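PDB 3TQF: Hpr(Ser) kinase from Coxiella burnetii, which probably phosphorylates the carrier protein HPr on a serine with ATP and removes that phosphate again, as a bifunctional kinase/phosphatase. Local coordinates for residues 5-15 with 41-51; 28-36 with 70-78. One frame throughout, in Å; residues are numbered along the deposited sequence.

Contact 1 (5-15 with 41-51); sequences QTWHANFLVID and HQLVCDDVIDL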
loop_
_atom_site.group_PDB
_atom_site.type_symbol
_atom_site.label_atom_id
_atom_site.label_comp_id
_atom_site.label_asym_id
_atom_site.label_seq_id
_atom_site.Cartn_x
_atom_site.Cartn_y
_atom_site.Cartn_z
ATOM N N GLN A 5 -10.401 24.850 -24.147
ATOM C CA GLN A 5 -9.200 24.031 -24.057
ATOM C C GLN A 5 -9.367 22.801 -23.184
ATOM O O GLN A 5 -9.739 22.907 -22.018
ATOM C CB GLN A 5 -8.056 24.875 -23.495
ATOM C CG GLN A 5 -7.908 26.243 -24.143
ATOM C CD GLN A 5 -7.567 26.159 -25.610
ATOM O OE1 GLN A 5 -6.613 25.488 -26.002
ATOM N NE2 GLN A 5 -8.344 26.845 -26.435
ATOM N N THR A 6 -9.070 21.637 -23.754
ATOM C CA THR A 6 -9.010 20.391 -23.002
ATOM C C THR A 6 -7.555 20.036 -22.736
ATOM O O THR A 6 -6.652 20.605 -23.340
ATOM C CB THR A 6 -9.668 19.235 -23.770
ATOM O OG1 THR A 6 -9.029 19.087 -25.043
ATOM C CG2 THR A 6 -11.150 19.501 -23.979
ATOM N N TRP A 7 -7.338 19.087 -21.833
ATOM C CA TRP A 7 -5.999 18.624 -21.491
ATOM C C TRP A 7 -6.086 17.174 -21.034
ATOM O O TRP A 7 -6.919 16.840 -20.199
ATOM C CB TRP A 7 -5.426 19.508 -20.388
ATOM C CG TRP A 7 -4.021 19.202 -19.994
ATOM C CD1 TRP A 7 -3.612 18.234 -19.135
ATOM C CD2 TRP A 7 -2.837 19.885 -20.420
ATOM N NE1 TRP A 7 -2.245 18.260 -19.004
ATOM C CE2 TRP A 7 -1.745 19.267 -19.784
ATOM C CE3 TRP A 7 -2.595 20.952 -21.284
ATOM C CZ2 TRP A 7 -0.429 19.677 -19.986
ATOM C CZ3 TRP A 7 -1.291 21.359 -21.482
ATOM C CH2 TRP A 7 -0.225 20.722 -20.837
ATOM N N HIS A 8 -5.234 16.315 -21.589
ATOM C CA HIS A 8 -5.270 14.889 -21.275
ATOM C C HIS A 8 -4.431 14.577 -20.033
ATOM O O HIS A 8 -3.206 14.523 -20.089
ATOM C CB HIS A 8 -4.811 14.054 -22.480
ATOM C CG HIS A 8 -4.754 12.583 -22.208
ATOM N ND1 HIS A 8 -5.629 11.951 -21.353
ATOM C CD2 HIS A 8 -3.927 11.620 -22.675
ATOM C CE1 HIS A 8 -5.336 10.664 -21.299
ATOM N NE2 HIS A 8 -4.310 10.437 -22.095
ATOM N N ALA A 9 -5.108 14.369 -18.911
ATOM C CA ALA A 9 -4.445 14.035 -17.658
ATOM C C ALA A 9 -5.481 13.776 -16.570
ATOM O O ALA A 9 -6.671 14.019 -16.769
ATOM C CB ALA A 9 -3.510 15.167 -17.233
ATOM N N ASN A 10 -5.026 13.270 -15.428
ATOM C CA ASN A 10 -5.862 13.210 -14.236
ATOM C C ASN A 10 -5.566 14.444 -13.403
ATOM O O ASN A 10 -4.434 14.914 -13.381
ATOM C CB ASN A 10 -5.588 11.946 -13.424
ATOM C CG ASN A 10 -5.826 10.674 -14.219
ATOM O OD1 ASN A 10 -6.515 10.683 -15.236
ATOM N ND2 ASN A 10 -5.246 9.574 -13.758
ATOM N N PHE A 11 -6.583 14.967 -12.725
ATOM C CA PHE A 11 -6.443 16.191 -11.947
ATOM C C PHE A 11 -6.972 15.963 -10.545
ATOM O O PHE A 11 -8.150 15.678 -10.359
ATOM C CB PHE A 11 -7.192 17.338 -12.637
ATOM C CG PHE A 11 -6.869 18.707 -12.098
ATOM C CD1 PHE A 11 -5.576 19.060 -11.751
ATOM C CD2 PHE A 11 -7.864 19.658 -11.982
ATOM C CE1 PHE A 11 -5.288 20.327 -11.269
ATOM C CE2 PHE A 11 -7.586 20.933 -11.504
ATOM C CZ PHE A 11 -6.295 21.266 -11.146
ATOM N N LEU A 12 -6.079 16.077 -9.566
ATOM C CA LEU A 12 -6.405 15.832 -8.166
ATOM C C LEU A 12 -5.992 17.039 -7.333
ATOM O O LEU A 12 -5.067 17.766 -7.701
ATOM C CB LEU A 12 -5.659 14.593 -7.669
ATOM C CG LEU A 12 -5.854 13.305 -8.476
ATOM C CD1 LEU A 12 -4.605 12.465 -8.469
ATOM C CD2 LEU A 12 -7.038 12.515 -7.941
ATOM N N VAL A 13 -6.681 17.255 -6.215
ATOM C CA VAL A 13 -6.227 18.216 -5.225
ATOM C C VAL A 13 -5.491 17.433 -4.142
ATOM O O VAL A 13 -6.069 16.535 -3.523
ATOM C CB VAL A 13 -7.388 19.020 -4.620
ATOM C CG1 VAL A 13 -6.863 20.016 -3.590
ATOM C CG2 VAL A 13 -8.155 19.745 -5.719
ATOM N N ILE A 14 -4.210 17.758 -3.951
ATOM C CA ILE A 14 -3.352 17.097 -2.978
ATOM C C ILE A 14 -2.633 18.140 -2.140
ATOM O O ILE A 14 -1.839 18.916 -2.662
ATOM C CB ILE A 14 -2.277 16.241 -3.655
ATOM C CG1 ILE A 14 -2.905 15.244 -4.635
ATOM C CG2 ILE A 14 -1.457 15.511 -2.604
ATOM C CD1 ILE A 14 -1.880 14.457 -5.459
ATOM N N ASP A 15 -2.914 18.147 -0.838
ATOM C CA ASP A 15 -2.316 19.096 0.100
ATOM C C ASP A 15 -2.494 20.532 -0.391
ATOM O O ASP A 15 -1.546 21.306 -0.413
ATOM C CB ASP A 15 -0.829 18.761 0.308
ATOM C CG ASP A 15 -0.205 19.524 1.470
ATOM O OD1 ASP A 15 -0.938 19.907 2.408
ATOM O OD2 ASP A 15 1.023 19.742 1.442
ATOM N N HIS A 41 -7.298 12.691 -0.056
ATOM C CA HIS A 41 -7.165 13.738 -1.063
ATOM C C HIS A 41 -8.420 13.764 -1.924
ATOM O O HIS A 41 -9.373 13.037 -1.643
ATOM C CB HIS A 41 -5.903 13.520 -1.899
ATOM C CG HIS A 41 -4.659 13.412 -1.071
ATOM N ND1 HIS A 41 -4.304 14.362 -0.139
ATOM C CD2 HIS A 41 -3.706 12.454 -1.013
ATOM C CE1 HIS A 41 -3.181 14.000 0.450
ATOM N NE2 HIS A 41 -2.797 12.846 -0.062
ATOM N N GLN A 42 -8.436 14.605 -2.954
ATOM C CA GLN A 42 -9.657 14.853 -3.710
ATOM C C GLN A 42 -9.470 14.691 -5.210
ATOM O O GLN A 42 -8.408 14.984 -5.755
ATOM C CB GLN A 42 -10.178 16.263 -3.423
ATOM C CG GLN A 42 -10.638 16.479 -2.000
ATOM C CD GLN A 42 -10.977 17.928 -1.714
ATOM O OE1 GLN A 42 -10.220 18.834 -2.067
ATOM N NE2 GLN A 42 -12.111 18.154 -1.062
ATOM N N LEU A 43 -10.536 14.239 -5.863
ATOM C CA LEU A 43 -10.591 14.112 -7.315
ATOM C C LEU A 43 -11.191 15.377 -7.916
ATOM O O LEU A 43 -12.193 15.886 -7.423
ATOM C CB LEU A 43 -11.455 12.904 -7.698
ATOM C CG LEU A 43 -11.847 12.713 -9.166
ATOM C CD1 LEU A 43 -10.626 12.493 -10.045
ATOM C CD2 LEU A 43 -12.812 11.551 -9.281
ATOM N N VAL A 44 -10.570 15.887 -8.974
ATOM C CA VAL A 44 -11.203 16.896 -9.806
ATOM C C VAL A 44 -11.731 16.203 -11.056
ATOM O O VAL A 44 -12.921 16.305 -11.364
ATOM C CB VAL A 44 -10.252 18.045 -10.175
ATOM C CG1 VAL A 44 -11.021 19.169 -10.846
ATOM C CG2 VAL A 44 -9.557 18.567 -8.942
ATOM N N CYS A 45 -10.862 15.479 -11.760
ATOM C CA CYS A 45 -11.284 14.773 -12.968
ATOM C C CYS A 45 -10.344 13.647 -13.413
ATOM O O CYS A 45 -9.131 13.726 -13.232
ATOM C CB CYS A 45 -11.439 15.766 -14.116
ATOM S SG CYS A 45 -12.647 15.250 -15.349
ATOM N N ASP A 46 -10.934 12.611 -14.007
ATOM C CA ASP A 46 -10.195 11.502 -14.600
ATOM C C ASP A 46 -10.080 11.760 -16.097
ATOM O O ASP A 46 -10.961 12.386 -16.693
ATOM C CB ASP A 46 -10.946 10.184 -14.354
ATOM C CG ASP A 46 -10.032 8.951 -14.375
ATOM O OD1 ASP A 46 -8.974 8.958 -13.695
ATOM O OD2 ASP A 46 -10.399 7.957 -15.050
ATOM N N ASP A 47 -8.983 11.298 -16.691
ATOM C CA ASP A 47 -8.773 11.321 -18.149
ATOM C C ASP A 47 -8.611 12.699 -18.799
ATOM O O ASP A 47 -7.538 13.005 -19.310
ATOM C CB ASP A 47 -9.869 10.541 -18.889
ATOM C CG ASP A 47 -9.571 10.399 -20.377
ATOM O OD1 ASP A 47 -8.406 10.100 -20.725
ATOM O OD2 ASP A 47 -10.495 10.592 -21.204
ATOM N N VAL A 48 -9.670 13.508 -18.815
ATOM C CA VAL A 48 -9.650 14.796 -19.530
ATOM C C VAL A 48 -10.088 15.954 -18.637
ATOM O O VAL A 48 -10.963 15.794 -17.794
ATOM C CB VAL A 48 -10.549 14.747 -20.778
ATOM C CG1 VAL A 48 -10.697 16.124 -21.399
ATOM C CG2 VAL A 48 -9.973 13.778 -21.791
ATOM N N ILE A 49 -9.470 17.118 -18.839
ATOM C CA ILE A 49 -9.704 18.300 -18.010
ATOM C C ILE A 49 -9.998 19.515 -18.879
ATOM O O ILE A 49 -9.278 19.775 -19.838
ATOM C CB ILE A 49 -8.453 18.661 -17.187
ATOM C CG1 ILE A 49 -7.854 17.438 -16.517
ATOM C CG2 ILE A 49 -8.783 19.682 -16.122
ATOM C CD1 ILE A 49 -6.451 17.672 -16.057
ATOM N N ASP A 50 -11.041 20.267 -18.535
ATOM C CA ASP A 50 -11.255 21.579 -19.137
ATOM C C ASP A 50 -10.373 22.592 -18.413
ATOM O O ASP A 50 -10.305 22.588 -17.183
ATOM C CB ASP A 50 -12.722 22.008 -19.047
ATOM C CG ASP A 50 -13.650 21.120 -19.859
ATOM O OD1 ASP A 50 -13.187 20.112 -20.439
ATOM O OD2 ASP A 50 -14.854 21.432 -19.914
ATOM N N LEU A 51 -9.696 23.445 -19.182
ATOM C CA LEU A 51 -8.814 24.469 -18.635
ATOM C C LEU A 51 -9.304 25.859 -19.027
ATOM O O LEU A 51 -9.902 26.036 -20.087
ATOM C CB LEU A 51 -7.386 24.274 -19.153
ATOM C CG LEU A 51 -6.641 22.986 -18.788
ATOM C CD1 LEU A 51 -5.294 22.973 -19.487
ATOM C CD2 LEU A 51 -6.453 22.833 -17.285
HETATM O O HOH W 1 -4.910 16.755 0.673
#
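A classic beta bulge joins Phe11 to Val44 and Cys45 where strands 10-14 and 42-45 run antiparallel. Phe11 O accepts from both amides, Val44 N at 2.8 Å and Cys45 N at 3.1 Å. The Cys45 bond lies in the carbonyl plane on a lone pair, while the Val44 donor is tilted 18° from it. Phe11 N returns a bond to Cys45 O. The Phe11 side chain lies alongside Val44, with CD2 3.4 Å from Val44 CG1. Its CB receives the CD1 end of Ile49, which crosses at about a right angle. Both segments belong to the large mixed sheet of the HPr kinase C-terminal domain, and Leu20 of strand 17-23 also packs on Phe11 and Ile49. Cys45 is tied by a disulfide to Cys62.

Between the two strand pairs, the turn at Asp46 and Asp47 is held by side chains. Asp47 N donates to Asn10 OD1 at 2.9 Å. His8 ND1 reaches Asp47 O at 3.0 Å, nearly in the ring plane. With CG anti to the backbone N (chi1 177°), the His8 ring turns its edge to that carbonyl. In strands 5-8 and 48-51, Leu51 CD1 packs 3.6 Å from Trp7 CB. At the other end, Ile14 CG2 sits 3.8 Å above the centre of the His41 ring, a CH-pi contact. His41 NE2 is hydrogen-bonded to Glu146 OE1 of helix 141-165.

Contact 2 (28-36 with 70-78); sequences GKSELSLAL and ILITGIGII. With PO4 (phosphate ion), chain C.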
loop_
_atom_site.group_PDB
_atom_site.type_symbol
_atom_site.label_atom_id
_atom_site.label_comp_id
_atom_site.label_asym_id
_atom_site.label_seq_id
_atom_site.Cartn_x
_atom_site.Cartn_y
_atom_site.Cartn_z
ATOM N N GLY A 28 -1.183 2.304 -14.164
ATOM C CA GLY A 28 -1.826 2.443 -12.858
ATOM C C GLY A 28 -2.139 3.868 -12.429
ATOM O O GLY A 28 -2.175 4.155 -11.230
ATOM N N LYS A 29 -2.365 4.760 -13.397
ATOM C CA LYS A 29 -2.724 6.152 -13.116
ATOM C C LYS A 29 -4.060 6.257 -12.395
ATOM O O LYS A 29 -4.159 6.908 -11.359
ATOM C CB LYS A 29 -2.816 6.962 -14.408
ATOM C CG LYS A 29 -1.500 7.180 -15.132
ATOM C CD LYS A 29 -1.708 7.933 -16.452
ATOM C CE LYS A 29 -2.351 7.040 -17.504
ATOM N NZ LYS A 29 -2.555 7.723 -18.810
ATOM N N SER A 30 -5.090 5.634 -12.954
ATOM C CA SER A 30 -6.422 5.645 -12.335
ATOM C C SER A 30 -6.411 4.947 -10.974
ATOM O O SER A 30 -7.130 5.341 -10.058
ATOM C CB SER A 30 -7.452 4.984 -13.253
ATOM O OG SER A 30 -7.756 5.818 -14.364
ATOM N N GLU A 31 -5.583 3.915 -10.853
ATOM C CA GLU A 31 -5.379 3.234 -9.589
ATOM C C GLU A 31 -4.686 4.157 -8.592
ATOM O O GLU A 31 -4.957 4.102 -7.400
ATOM C CB GLU A 31 -4.565 1.958 -9.799
ATOM C CG GLU A 31 -5.324 0.832 -10.512
ATOM C CD GLU A 31 -5.200 0.863 -12.041
ATOM O OE1 GLU A 31 -5.248 1.954 -12.646
ATOM O OE2 GLU A 31 -5.069 -0.224 -12.644
ATOM N N LEU A 32 -3.796 5.012 -9.085
ATOM C CA LEU A 32 -3.136 6.005 -8.240
ATOM C C LEU A 32 -4.124 7.043 -7.719
ATOM O O LEU A 32 -4.059 7.427 -6.547
ATOM C CB LEU A 32 -2.000 6.698 -8.994
ATOM C CG LEU A 32 -1.243 7.809 -8.262
ATOM C CD1 LEU A 32 -0.752 7.335 -6.907
ATOM C CD2 LEU A 32 -0.083 8.309 -9.121
ATOM N N SER A 33 -5.032 7.500 -8.582
ATOM C CA SER A 33 -6.071 8.444 -8.164
ATOM C C SER A 33 -6.875 7.859 -7.011
ATOM O O SER A 33 -7.006 8.489 -5.967
ATOM C CB SER A 33 -7.005 8.800 -9.324
ATOM O OG SER A 33 -6.361 9.639 -10.271
ATOM N N LEU A 34 -7.381 6.644 -7.197
ATOM C CA LEU A 34 -8.152 5.961 -6.165
ATOM C C LEU A 34 -7.388 5.914 -4.844
ATOM O O LEU A 34 -7.919 6.293 -3.804
ATOM C CB LEU A 34 -8.514 4.535 -6.610
ATOM C CG LEU A 34 -9.554 3.788 -5.755
ATOM C CD1 LEU A 34 -10.891 4.503 -5.774
ATOM C CD2 LEU A 34 -9.721 2.344 -6.221
ATOM N N ALA A 35 -6.138 5.462 -4.890
ATOM C CA ALA A 35 -5.307 5.365 -3.687
ATOM C C ALA A 35 -5.131 6.725 -3.008
ATOM O O ALA A 35 -5.213 6.823 -1.786
ATOM C CB ALA A 35 -3.959 4.761 -4.020
ATOM N N LEU A 36 -4.908 7.771 -3.802
ATOM C CA LEU A 36 -4.811 9.123 -3.264
ATOM C C LEU A 36 -6.128 9.587 -2.629
ATOM O O LEU A 36 -6.108 10.244 -1.588
ATOM C CB LEU A 36 -4.357 10.100 -4.348
ATOM C CG LEU A 36 -2.883 9.963 -4.749
ATOM C CD1 LEU A 36 -2.611 10.695 -6.046
ATOM C CD2 LEU A 36 -1.970 10.477 -3.650
ATOM N N ILE A 70 -14.562 7.486 -11.903
ATOM C CA ILE A 70 -13.227 6.991 -12.241
ATOM C C ILE A 70 -13.389 5.613 -12.861
ATOM O O ILE A 70 -14.210 4.830 -12.402
ATOM C CB ILE A 70 -12.348 6.838 -10.974
ATOM C CG1 ILE A 70 -11.788 8.185 -10.538
ATOM C CG2 ILE A 70 -11.188 5.873 -11.203
ATOM C CD1 ILE A 70 -10.859 8.082 -9.324
ATOM N N LEU A 71 -12.612 5.320 -13.895
ATOM C CA LEU A 71 -12.597 3.989 -14.491
ATOM C C LEU A 71 -11.307 3.270 -14.100
ATOM O O LEU A 71 -10.211 3.813 -14.262
ATOM C CB LEU A 71 -12.709 4.083 -16.014
ATOM C CG LEU A 71 -12.634 2.765 -16.794
ATOM C CD1 LEU A 71 -13.830 1.872 -16.482
ATOM C CD2 LEU A 71 -12.547 3.032 -18.289
ATOM N N ILE A 72 -11.448 2.056 -13.575
ATOM C CA ILE A 72 -10.312 1.204 -13.243
ATOM C C ILE A 72 -10.587 -0.181 -13.804
ATOM O O ILE A 72 -11.583 -0.808 -13.447
ATOM C CB ILE A 72 -10.096 1.109 -11.723
ATOM C CG1 ILE A 72 -9.681 2.471 -11.157
ATOM C CG2 ILE A 72 -9.041 0.066 -11.394
ATOM C CD1 ILE A 72 -9.401 2.451 -9.668
ATOM N N THR A 73 -9.714 -0.652 -14.690
ATOM C CA THR A 73 -9.941 -1.924 -15.360
ATOM C C THR A 73 -9.943 -3.048 -14.334
ATOM O O THR A 73 -9.056 -3.135 -13.494
ATOM C CB THR A 73 -8.890 -2.195 -16.454
ATOM O OG1 THR A 73 -7.577 -2.118 -15.890
ATOM C CG2 THR A 73 -9.019 -1.168 -17.591
ATOM N N GLY A 74 -10.964 -3.890 -14.400
ATOM C CA GLY A 74 -11.196 -4.920 -13.397
ATOM C C GLY A 74 -12.394 -4.567 -12.544
ATOM O O GLY A 74 -13.228 -5.416 -12.258
ATOM N N ILE A 75 -12.467 -3.300 -12.140
ATOM C CA ILE A 75 -13.564 -2.786 -11.331
ATOM C C ILE A 75 -14.666 -2.228 -12.218
ATOM O O ILE A 75 -15.843 -2.558 -12.044
ATOM C CB ILE A 75 -13.091 -1.660 -10.399
ATOM C CG1 ILE A 75 -11.954 -2.150 -9.497
ATOM C CG2 ILE A 75 -14.249 -1.148 -9.558
ATOM C CD1 ILE A 75 -11.316 -1.049 -8.658
ATOM N N GLY A 76 -14.270 -1.381 -13.166
ATOM C CA GLY A 76 -15.206 -0.646 -14.016
ATOM C C GLY A 76 -15.345 0.784 -13.530
ATOM O O GLY A 76 -14.377 1.390 -13.090
ATOM N N ILE A 77 -16.554 1.322 -13.596
ATOM C CA ILE A 77 -16.818 2.677 -13.129
ATOM C C ILE A 77 -16.907 2.723 -11.603
ATOM O O ILE A 77 -17.410 1.793 -10.974
ATOM C CB ILE A 77 -18.119 3.230 -13.752
ATOM C CG1 ILE A 77 -17.918 3.468 -15.251
ATOM C CG2 ILE A 77 -18.547 4.528 -13.082
ATOM C CD1 ILE A 77 -16.897 4.556 -15.563
ATOM N N ILE A 78 -16.407 3.811 -11.023
ATOM C CA ILE A 78 -16.441 4.020 -9.587
ATOM C C ILE A 78 -17.071 5.378 -9.294
ATOM O O ILE A 78 -16.473 6.415 -9.584
ATOM C CB ILE A 78 -15.015 4.006 -8.977
ATOM C CG1 ILE A 78 -14.307 2.681 -9.267
ATOM C CG2 ILE A 78 -15.068 4.246 -7.470
ATOM C CD1 ILE A 78 -12.851 2.672 -8.848
HETATM P P PO4 C . -3.973 3.608 -16.215
HETATM O O1 PO4 C . -2.620 4.242 -16.030
HETATM O O2 PO4 C . -4.248 3.423 -17.692
HETATM O O3 PO4 C . -3.987 2.277 -15.501
HETATM O O4 PO4 C . -5.028 4.496 -15.608
HETATM O O HOH W 2 -7.224 0.376 -14.914
#
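Helix 29-36 packs against strand 70-72 with axes 7.9 Å apart at closest approach and 121° between their directions. Ile72 carries much of the contact. Its CD1 meets Leu34 CD2 at 3.5 Å, the two side chains crossing at about a right angle. Its CG2 lies 3.9 Å from Glu31 CG, and its CG1 faces Ser30 CB. Leu34 has CG anti to the backbone N (chi1 -168°), which carries its two methyls across to the hairpin. CD1 of Leu34 reaches Ile78 CD1 at 4.1 Å, so the leucine spans both strands. Ile70 CD1 touches Ser33 CB one turn along from Ser30. The turn of the hairpin carries a classic beta bulge, in which Ile75 N and Gly76 N both donate to Ile72 O. Polar links lie at the helix start. Ser30 CB and OG come close to Leu71 O, but the hydroxyl bond is weak, and the phosphate O4 competes for the same proton. A water bridges Glu31 OE2 to Thr73 N. OE2 also forms a salt bridge with Arg139 of the second subunit, which packs on this hairpin too. A phosphate ion, probably from the crystallisation liquor, sits at the N-terminal end of the helix. Lys29 N donates to phosphate O1 at 2.7 Å. Ser30 N donates to phosphate O4 at 2.9 Å. Gly28 N bonds to O3 and more weakly to O1, and Asn26 N adds another bond. This grip by backbone amides of the loop after strand 17-23 and of the first helical turn is consistent with a P-loop (Walker A), where ATP phosphates would bind.

In the fold
From the N terminus, segment 5-15 comes first, followed by strand 17-23 and segment 28-36. Contact 1 closes when the chain returns as segment 41-51, straight after helix 29-38. Contact 2 closes later, when hairpin 70-78 reaches back to the helix. The segments alternate, so the two loops cross and neither contains the other. Their centres are about 14 Å apart. They meet directly: His41 N probably bonds to Leu36 O, Leu12 packs on Leu36, and Asn10 lies against Lys29. Contact 1 joins strands of the main sheet; contact 2 fixes the separate two-stranded hairpin to the helix that rests on that sheet.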